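Local coordinates for type IV pilus biogenesis protein PilB (Streptococcus sanguinis, PDB 7B7P) that serves as a bimodular minor type IV pilin with a direct role in adhesion, carrying a metal-binding von Willebrand factor A-like module on its pilin module, at residues S32-F41 and K139-A150; V255-R263 and L281-L291. All coordinates share one frame; numbering follows the deposited sequence.

Contact 1 of 2, residues S32-F41 and K139-A150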
loop_
_atom_site.group_PDB
_atom_site.type_symbol
_atom_site.label_atom_id
_atom_site.label_comp_id
_atom_site.label_asym_id
_atom_site.label_seq_id
_atom_site.Cartn_x
_atom_site.Cartn_y
_atom_site.Cartn_z
ATOM N N SER A 32 9.373 -16.152 7.479
ATOM C CA SER A 32 9.411 -15.096 6.472
ATOM C C SER A 32 10.794 -15.087 5.834
ATOM O O SER A 32 11.798 -15.317 6.510
ATOM C CB SER A 32 9.087 -13.716 7.064
ATOM O OG SER A 32 10.077 -13.317 7.992
ATOM N N ILE A 33 10.836 -14.836 4.533
ATOM C CA ILE A 33 12.056 -14.926 3.740
ATOM C C ILE A 33 12.193 -13.653 2.933
ATOM O O ILE A 33 11.230 -13.213 2.298
ATOM C CB ILE A 33 12.044 -16.129 2.766
ATOM C CG1 ILE A 33 11.866 -17.447 3.501
ATOM C CG2 ILE A 33 13.326 -16.140 1.927
ATOM C CD1 ILE A 33 13.143 -17.955 4.062
ATOM N N PHE A 34 13.402 -13.098 2.913
ATOM C CA PHE A 34 13.758 -12.004 2.022
ATOM C C PHE A 34 14.962 -12.440 1.204
ATOM O O PHE A 34 15.986 -12.824 1.772
ATOM C CB PHE A 34 14.081 -10.721 2.807
ATOM C CG PHE A 34 12.870 -10.058 3.408
ATOM C CD1 PHE A 34 12.343 -10.511 4.606
ATOM C CD2 PHE A 34 12.253 -8.989 2.769
ATOM C CE1 PHE A 34 11.217 -9.914 5.159
ATOM C CE2 PHE A 34 11.129 -8.383 3.317
ATOM C CZ PHE A 34 10.614 -8.846 4.511
ATOM N N ILE A 35 14.844 -12.382 -0.119
ATOM C CA ILE A 35 16.008 -12.541 -0.985
ATOM C C ILE A 35 16.700 -11.188 -1.117
ATOM O O ILE A 35 16.054 -10.169 -1.394
ATOM C CB ILE A 35 15.604 -13.099 -2.357
ATOM C CG1 ILE A 35 14.936 -14.464 -2.207
ATOM C CG2 ILE A 35 16.822 -13.258 -3.240
ATOM C CD1 ILE A 35 14.968 -15.272 -3.486
ATOM N N LEU A 36 18.021 -11.176 -0.930
ATOM C CA LEU A 36 18.799 -9.944 -0.894
ATOM C C LEU A 36 19.865 -9.932 -1.981
ATOM O O LEU A 36 20.475 -10.963 -2.276
ATOM C CB LEU A 36 19.467 -9.778 0.466
ATOM C CG LEU A 36 18.550 -10.033 1.660
ATOM C CD1 LEU A 36 19.333 -9.817 2.933
ATOM C CD2 LEU A 36 17.325 -9.126 1.626
ATOM N N ASP A 37 20.107 -8.751 -2.562
ATOM C CA ASP A 37 21.268 -8.558 -3.421
ATOM C C ASP A 37 22.463 -8.096 -2.581
ATOM O O ASP A 37 22.365 -7.900 -1.366
ATOM C CB ASP A 37 20.952 -7.585 -4.564
ATOM C CG ASP A 37 20.590 -6.173 -4.088
ATOM O OD1 ASP A 37 21.331 -5.586 -3.269
ATOM O OD2 ASP A 37 19.564 -5.635 -4.560
ATOM N N ASP A 38 23.615 -7.914 -3.234
ATOM C CA ASP A 38 24.838 -7.566 -2.486
ATOM C C ASP A 38 24.832 -6.113 -1.895
ATOM O O ASP A 38 25.886 -5.670 -1.429
ATOM C CB ASP A 38 26.077 -7.773 -3.365
ATOM C CG ASP A 38 26.151 -6.796 -4.542
ATOM O OD1 ASP A 38 25.216 -5.977 -4.725
ATOM O OD2 ASP A 38 27.156 -6.860 -5.290
ATOM N N SER A 39 23.735 -5.352 -1.900
ATOM C CA SER A 39 23.719 -4.090 -1.172
ATOM C C SER A 39 23.404 -4.298 0.308
ATOM O O SER A 39 23.897 -3.541 1.153
ATOM C CB SER A 39 22.715 -3.128 -1.815
ATOM O OG SER A 39 21.476 -3.130 -1.129
ATOM N N LYS A 40 22.612 -5.322 0.646
ATOM C CA LYS A 40 22.309 -5.647 2.035
ATOM C C LYS A 40 22.975 -6.941 2.502
ATOM O O LYS A 40 22.566 -7.499 3.522
ATOM C CB LYS A 40 20.797 -5.729 2.260
ATOM C CG LYS A 40 20.048 -4.443 1.959
ATOM C CD LYS A 40 18.766 -4.326 2.778
ATOM C CE LYS A 40 18.551 -2.882 3.235
ATOM N NZ LYS A 40 17.313 -2.706 4.053
ATOM N N PHE A 41 23.984 -7.433 1.779
ATOM C CA PHE A 41 24.815 -8.531 2.272
ATOM C C PHE A 41 26.132 -8.539 1.506
ATOM O O PHE A 41 26.132 -8.562 0.272
ATOM C CB PHE A 41 24.104 -9.886 2.134
ATOM C CG PHE A 41 24.854 -11.025 2.758
ATOM C CD1 PHE A 41 24.750 -11.279 4.113
ATOM C CD2 PHE A 41 25.674 -11.833 1.990
ATOM C CE1 PHE A 41 25.447 -12.322 4.690
ATOM C CE2 PHE A 41 26.371 -12.877 2.556
ATOM C CZ PHE A 41 26.256 -13.124 3.907
ATOM N N LYS A 139 14.234 -8.294 -2.254
ATOM C CA LYS A 139 14.851 -6.981 -2.156
ATOM C C LYS A 139 16.003 -6.867 -3.142
ATOM O O LYS A 139 17.013 -6.227 -2.860
ATOM C CB LYS A 139 15.324 -6.712 -0.731
ATOM C CG LYS A 139 14.181 -6.433 0.211
ATOM C CD LYS A 139 14.641 -5.813 1.520
ATOM C CE LYS A 139 13.508 -5.026 2.158
ATOM N NZ LYS A 139 13.808 -4.628 3.551
ATOM N N VAL A 140 15.867 -7.518 -4.294
ATOM C CA VAL A 140 16.887 -7.496 -5.334
ATOM C C VAL A 140 16.493 -6.403 -6.320
ATOM O O VAL A 140 15.578 -6.569 -7.130
ATOM C CB VAL A 140 17.038 -8.859 -6.014
ATOM C CG1 VAL A 140 18.285 -8.875 -6.899
ATOM C CG2 VAL A 140 17.119 -9.958 -4.968
ATOM N N ALA A 141 17.181 -5.265 -6.227
ATOM C CA ALA A 141 16.960 -4.163 -7.148
ATOM C C ALA A 141 17.628 -4.465 -8.490
ATOM O O ALA A 141 18.274 -5.507 -8.674
ATOM C CB ALA A 141 17.501 -2.858 -6.557
ATOM N N LYS A 142 17.439 -3.550 -9.446
ATOM C CA LYS A 142 18.190 -3.583 -10.701
ATOM C C LYS A 142 17.893 -4.825 -11.529
ATOM O O LYS A 142 16.769 -5.341 -11.546
ATOM C CB LYS A 142 19.698 -3.571 -10.428
ATOM C CG LYS A 142 20.517 -2.428 -10.985
ATOM C CD LYS A 142 19.939 -1.078 -10.650
ATOM C CE LYS A 142 21.050 -0.053 -10.590
ATOM N NZ LYS A 142 20.509 1.306 -10.374
ATOM N N GLY A 143 18.925 -5.280 -12.239
ATOM C CA GLY A 143 19.040 -6.637 -12.723
ATOM C C GLY A 143 20.161 -7.285 -11.938
ATOM O O GLY A 143 21.007 -7.986 -12.504
ATOM N N LYS A 144 20.194 -7.018 -10.629
ATOM C CA LYS A 144 21.158 -7.640 -9.730
ATOM C C LYS A 144 20.818 -9.115 -9.513
ATOM O O LYS A 144 19.683 -9.559 -9.718
ATOM C CB LYS A 144 21.186 -6.932 -8.374
ATOM C CG LYS A 144 21.507 -5.457 -8.407
ATOM C CD LYS A 144 22.986 -5.200 -8.177
ATOM C CE LYS A 144 23.211 -4.453 -6.877
ATOM N NZ LYS A 144 24.626 -4.560 -6.443
ATOM N N LYS A 145 21.822 -9.866 -9.054
ATOM C CA LYS A 145 21.740 -11.318 -8.954
ATOM C C LYS A 145 20.939 -11.804 -7.747
ATOM O O LYS A 145 20.070 -12.672 -7.893
ATOM C CB LYS A 145 23.147 -11.920 -8.902
ATOM C CG LYS A 145 23.253 -13.262 -9.596
ATOM C CD LYS A 145 24.566 -13.959 -9.243
ATOM C CE LYS A 145 25.169 -14.684 -10.446
ATOM N NZ LYS A 145 25.712 -13.736 -11.466
ATOM N N GLY A 146 21.220 -11.311 -6.548
ATOM C CA GLY A 146 20.516 -11.866 -5.402
ATOM C C GLY A 146 21.207 -13.090 -4.832
ATOM O O GLY A 146 20.914 -14.229 -5.210
ATOM N N ILE A 147 22.119 -12.854 -3.895
ATOM C CA ILE A 147 23.167 -13.798 -3.553
ATOM C C ILE A 147 23.110 -14.190 -2.084
ATOM O O ILE A 147 24.083 -14.685 -1.538
ATOM C CB ILE A 147 24.546 -13.220 -3.925
ATOM C CG1 ILE A 147 24.620 -11.731 -3.572
ATOM C CG2 ILE A 147 24.810 -13.408 -5.401
ATOM C CD1 ILE A 147 24.944 -11.453 -2.128
ATOM N N ALA A 148 21.976 -13.953 -1.437
ATOM C CA ALA A 148 21.882 -14.128 0.002
ATOM C C ALA A 148 20.419 -14.078 0.403
ATOM O O ALA A 148 19.565 -13.620 -0.360
ATOM C CB ALA A 148 22.676 -13.057 0.748
ATOM N N ILE A 149 20.145 -14.548 1.613
ATOM C CA ILE A 149 18.798 -14.627 2.157
ATOM C C ILE A 149 18.826 -14.109 3.588
ATOM O O ILE A 149 19.817 -14.270 4.308
ATOM C CB ILE A 149 18.229 -16.082 2.119
ATOM C CG1 ILE A 149 17.543 -16.408 0.787
ATOM C CG2 ILE A 149 17.288 -16.350 3.269
ATOM C CD1 ILE A 149 17.312 -17.907 0.562
ATOM N N ALA A 150 17.728 -13.474 3.994
ATOM C CA ALA A 150 17.478 -13.111 5.380
ATOM C C ALA A 150 16.144 -13.702 5.801
ATOM O O ALA A 150 15.186 -13.697 5.022
ATOM C CB ALA A 150 17.468 -11.599 5.555
#
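I147 and A148 both face L36 in a classic beta bulge, at the end of the antiparallel pairing of strands 32-36 and 148-150 inside the mixed sheet of the pilin module. L36 O takes the N-H of I147 at 3.0 Å, in its carbonyl plane, and only a weak bond from A148 N, while L36 N gives a straight bond to A148 O. One step back, F34 and A150 form a hydrogen-bonded pair. This is the tight part. L36 CD1 sits 3.7 Å from A150 CB on one face; on the other, I35 CG2 meets V140 CG2 at the same distance, and F95 of strand 92-101 packs against I35 and I149. F41, its CG anti to the backbone N (chi1 -174°), swings its ring back so that CD2 lies 3.5 Å from A148 CB, while I147 CD1 comes in at the ring edge. G146 adopts backbone angles where a CB would jam against the preceding carbonyl.

Beyond the strands the contact loosens into turns with exposed lysines. K144, bent along its chain, crosses D38 at about a right angle and makes a salt bridge there, though the very short modelled separation is doubtful. The ammonium groups of K40 and K139 lie close together, NZ to NZ 4.0 Å, and both bond to P426 O at the C terminus, which probably offsets their like charge. D37 bridges the two regimes: OD1 closes an Asx turn by accepting from S39 N, and OD2 accepts from A141 N at 2.9 Å, met nearly along its C-O axis.

Contact 2 of 2, residues V255-R263 and L281-L291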
loop_
_atom_site.group_PDB
_atom_site.type_symbol
_atom_site.label_atom_id
_atom_site.label_comp_id
_atom_site.label_asym_id
_atom_site.label_seq_id
_atom_site.Cartn_x
_atom_site.Cartn_y
_atom_site.Cartn_z
ATOM N N VAL A 255 -22.635 17.927 -3.829
ATOM C CA VAL A 255 -21.822 17.688 -5.021
ATOM C C VAL A 255 -20.514 16.998 -4.621
ATOM O O VAL A 255 -20.434 16.373 -3.564
ATOM C CB VAL A 255 -21.571 19.009 -5.774
ATOM C CG1 VAL A 255 -22.836 19.435 -6.503
ATOM C CG2 VAL A 255 -21.107 20.102 -4.800
ATOM N N THR A 256 -19.476 17.088 -5.453
ATOM C CA THR A 256 -18.281 16.259 -5.290
ATOM C C THR A 256 -17.044 17.149 -5.195
ATOM O O THR A 256 -16.583 17.692 -6.202
ATOM C CB THR A 256 -18.178 15.255 -6.452
ATOM O OG1 THR A 256 -19.408 14.521 -6.552
ATOM C CG2 THR A 256 -17.013 14.264 -6.246
ATOM N N ASN A 257 -16.490 17.273 -3.988
ATOM C CA ASN A 257 -15.365 18.159 -3.686
ATOM C C ASN A 257 -14.254 17.289 -3.107
ATOM O O ASN A 257 -13.988 17.318 -1.897
ATOM C CB ASN A 257 -15.780 19.266 -2.714
ATOM C CG ASN A 257 -14.703 20.359 -2.526
ATOM O OD1 ASN A 257 -13.539 20.161 -2.871
ATOM N ND2 ASN A 257 -15.104 21.519 -1.976
ATOM N N PRO A 258 -13.599 16.483 -3.940
ATOM C CA PRO A 258 -12.589 15.554 -3.411
ATOM C C PRO A 258 -11.393 16.252 -2.774
ATOM O O PRO A 258 -10.822 15.735 -1.800
ATOM C CB PRO A 258 -12.189 14.731 -4.651
ATOM C CG PRO A 258 -12.454 15.638 -5.809
ATOM C CD PRO A 258 -13.651 16.474 -5.420
ATOM N N GLY A 259 -10.994 17.415 -3.285
ATOM C CA GLY A 259 -9.922 18.156 -2.634
ATOM C C GLY A 259 -10.182 18.400 -1.157
ATOM O O GLY A 259 -9.298 18.193 -0.315
ATOM N N ASP A 260 -11.406 18.835 -0.807
ATOM C CA ASP A 260 -11.660 19.107 0.608
ATOM C C ASP A 260 -11.651 17.812 1.415
ATOM O O ASP A 260 -11.111 17.771 2.528
ATOM C CB ASP A 260 -12.970 19.885 0.806
ATOM C CG ASP A 260 -13.010 20.656 2.153
ATOM O OD1 ASP A 260 -11.948 20.967 2.725
ATOM O OD2 ASP A 260 -14.113 20.924 2.673
ATOM N N GLY A 261 -12.218 16.734 0.862
ATOM C CA GLY A 261 -12.157 15.467 1.560
ATOM C C GLY A 261 -10.727 15.039 1.811
ATOM O O GLY A 261 -10.382 14.578 2.909
ATOM N N LEU A 262 -9.870 15.206 0.793
ATOM C CA LEU A 262 -8.472 14.818 0.899
ATOM C C LEU A 262 -7.746 15.681 1.919
ATOM O O LEU A 262 -6.841 15.200 2.620
ATOM C CB LEU A 262 -7.799 14.917 -0.476
ATOM C CG LEU A 262 -6.346 14.413 -0.514
ATOM C CD1 LEU A 262 -6.275 12.885 -0.310
ATOM C CD2 LEU A 262 -5.657 14.811 -1.803
ATOM N N ARG A 263 -8.126 16.958 2.008
ATOM C CA ARG A 263 -7.526 17.842 2.999
ATOM C C ARG A 263 -7.804 17.336 4.405
ATOM O O ARG A 263 -6.888 17.216 5.227
ATOM C CB ARG A 263 -8.044 19.277 2.819
ATOM C CG ARG A 263 -7.512 20.257 3.876
ATOM C CD ARG A 263 -7.807 21.706 3.478
ATOM N NE ARG A 263 -9.242 22.033 3.468
ATOM C CZ ARG A 263 -9.731 23.175 3.957
ATOM N NH1 ARG A 263 -8.900 24.068 4.494
ATOM N NH2 ARG A 263 -11.032 23.430 3.916
ATOM N N LEU A 281 -9.509 6.813 -0.830
ATOM C CA LEU A 281 -10.471 7.801 -1.273
ATOM C C LEU A 281 -11.424 7.130 -2.244
ATOM O O LEU A 281 -10.983 6.539 -3.226
ATOM C CB LEU A 281 -9.759 8.979 -1.938
ATOM C CG LEU A 281 -10.667 10.179 -2.181
ATOM C CD1 LEU A 281 -9.854 11.453 -2.099
ATOM C CD2 LEU A 281 -11.313 10.061 -3.532
ATOM N N LEU A 282 -12.718 7.245 -1.982
ATOM C CA LEU A 282 -13.747 6.648 -2.818
ATOM C C LEU A 282 -14.610 7.756 -3.395
ATOM O O LEU A 282 -15.118 8.585 -2.648
ATOM C CB LEU A 282 -14.610 5.664 -2.016
ATOM C CG LEU A 282 -15.576 4.913 -2.926
ATOM C CD1 LEU A 282 -15.678 3.421 -2.532
ATOM C CD2 LEU A 282 -16.938 5.578 -2.920
ATOM N N THR A 283 -14.795 7.761 -4.711
ATOM C CA THR A 283 -15.655 8.750 -5.337
ATOM C C THR A 283 -16.453 8.096 -6.454
ATOM O O THR A 283 -16.011 7.118 -7.065
ATOM C CB THR A 283 -14.843 9.973 -5.860
ATOM O OG1 THR A 283 -15.734 10.949 -6.411
ATOM C CG2 THR A 283 -13.831 9.577 -6.900
ATOM N N ASP A 284 -17.648 8.645 -6.700
ATOM C CA ASP A 284 -18.589 8.102 -7.672
ATOM C C ASP A 284 -18.979 9.118 -8.740
ATOM O O ASP A 284 -19.977 8.919 -9.438
ATOM C CB ASP A 284 -19.847 7.587 -6.962
ATOM C CG ASP A 284 -20.873 8.704 -6.677
ATOM O OD1 ASP A 284 -20.447 9.846 -6.401
ATOM O OD2 ASP A 284 -22.101 8.442 -6.723
ATOM N N GLY A 285 -18.230 10.207 -8.883
ATOM C CA GLY A 285 -18.679 11.246 -9.791
ATOM C C GLY A 285 -17.545 12.126 -10.268
ATOM O O GLY A 285 -16.434 12.120 -9.732
ATOM N N ILE A 286 -17.849 12.891 -11.301
ATOM C CA ILE A 286 -16.876 13.844 -11.821
ATOM C C ILE A 286 -16.634 14.938 -10.783
ATOM O O ILE A 286 -17.606 15.516 -10.253
ATOM C CB ILE A 286 -17.371 14.445 -13.119
ATOM C CG1 ILE A 286 -17.764 13.365 -14.133
ATOM C CG2 ILE A 286 -16.320 15.418 -13.663
ATOM C CD1 ILE A 286 -18.648 13.969 -15.246
ATOM N N PRO A 287 -15.385 15.260 -10.474
ATOM C CA PRO A 287 -15.101 16.422 -9.620
ATOM C C PRO A 287 -15.774 17.683 -10.141
ATOM O O PRO A 287 -15.665 18.032 -11.317
ATOM C CB PRO A 287 -13.573 16.535 -9.683
ATOM C CG PRO A 287 -13.106 15.160 -9.988
ATOM C CD PRO A 287 -14.155 14.577 -10.911
ATOM N N ASN A 288 -16.497 18.368 -9.260
ATOM C CA ASN A 288 -17.227 19.542 -9.724
ATOM C C ASN A 288 -17.346 20.607 -8.643
ATOM O O ASN A 288 -18.271 21.423 -8.707
ATOM C CB ASN A 288 -18.668 19.165 -10.209
ATOM C CG ASN A 288 -19.517 18.564 -9.097
ATOM O OD1 ASN A 288 -19.032 18.277 -7.986
ATOM N ND2 ASN A 288 -20.797 18.410 -9.371
ATOM N N ALA A 289 -16.480 20.592 -7.629
ATOM C CA ALA A 289 -16.544 21.579 -6.565
ATOM C C ALA A 289 -15.151 21.767 -5.968
ATOM O O ALA A 289 -14.316 20.857 -5.995
ATOM C CB ALA A 289 -17.566 21.160 -5.490
ATOM N N TYR A 290 -14.914 22.956 -5.419
ATOM C CA TYR A 290 -13.649 23.288 -4.763
ATOM C C TYR A 290 -13.920 24.452 -3.823
ATOM O O TYR A 290 -14.944 25.129 -3.934
ATOM C CB TYR A 290 -12.538 23.620 -5.785
ATOM C CG TYR A 290 -12.934 24.734 -6.774
ATOM C CD1 TYR A 290 -13.621 24.445 -7.951
ATOM C CD2 TYR A 290 -12.632 26.071 -6.508
ATOM C CE1 TYR A 290 -13.995 25.455 -8.833
ATOM C CE2 TYR A 290 -12.993 27.070 -7.369
ATOM C CZ TYR A 290 -13.683 26.773 -8.524
ATOM O OH TYR A 290 -14.052 27.793 -9.383
ATOM N N LEU A 291 -13.020 24.651 -2.861
ATOM C CA LEU A 291 -13.096 25.785 -1.944
ATOM C C LEU A 291 -11.993 26.782 -2.260
ATOM O O LEU A 291 -10.874 26.388 -2.593
ATOM C CB LEU A 291 -12.983 25.336 -0.488
ATOM C CG LEU A 291 -14.203 24.528 -0.054
ATOM C CD1 LEU A 291 -14.086 24.042 1.375
ATOM C CD2 LEU A 291 -15.433 25.368 -0.236
HETATM O O HOH W 1 -22.002 15.588 -7.879
#
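N288 folds its amide back against the V255-T256 backbone: with CG tucked between its own backbone N and carbonyl carbon (chi1 62°), OD1 reaches T256 N at 2.8 Å in the amide's carbonyl plane. In return N288 N gives a nearly straight bond to T256 O. V255 lies alongside this amide, its CB 3.4 Å from N288 OD1, and pushes its CG2 branch against A289 CB. The methyl of A289 is a small bump that fits into the corner formed by V255 CG2 and N257 CB, 3.8 Å from each.

T256 splits its two branches. CG2 dips toward strand 281-283, to 3.6 Å from T283 OG1, which bonds to D169; OG1 turns to a water that N288 ND2 also touches weakly, and the side chain of T256 comes within about 3 Å of a bound magnesium ion (nearest atoms). This is the MIDAS of a von Willebrand factor A-like domain, and D284, which salt-bridges R191 and hydrogen-bonds S173, belongs to the same site.

Further along, P258 sets its CG crosswise on P287 CB, and L262 CD1 meets L281 CD1 at 4.2 Å where the helix passes the strand. N257 caps helix 258-263 by accepting D260 N at OD1, from above the carbonyl plane, while its ND2, bonded to T221 O, lies over the backbone of Y290. The last bump is L291: CD1 pokes in beside the D260 carboxylate, 3.4 Å from OD2, which accepts from A223 N, and near R263 NH2. R263 salt-bridges D260 side-on, NE and NH2 both donating to OD1, and NH1 bonds to S322 O.

Coming from the N terminus, the chain leaves helix 9-27 and enters strand 32-36, the first half of contact 1. Ninety-seven residues, rich in strand and without helix, pass before 139-150 returns to close that loop. Only then does the chain enter the von Willebrand factor A-like module, where 255-263 and 281-291 close a much shorter loop of seventeen residues, holding the rest of helix 258-270 and the start of strand 276-283. The two loops neither nest nor cross. Contact 1 ties together strands of the pilin sheet; contact 2 joins a helix start to the metal-site end of the second module. Their centres lie 42 Å apart, on opposite sides of the chain's centre.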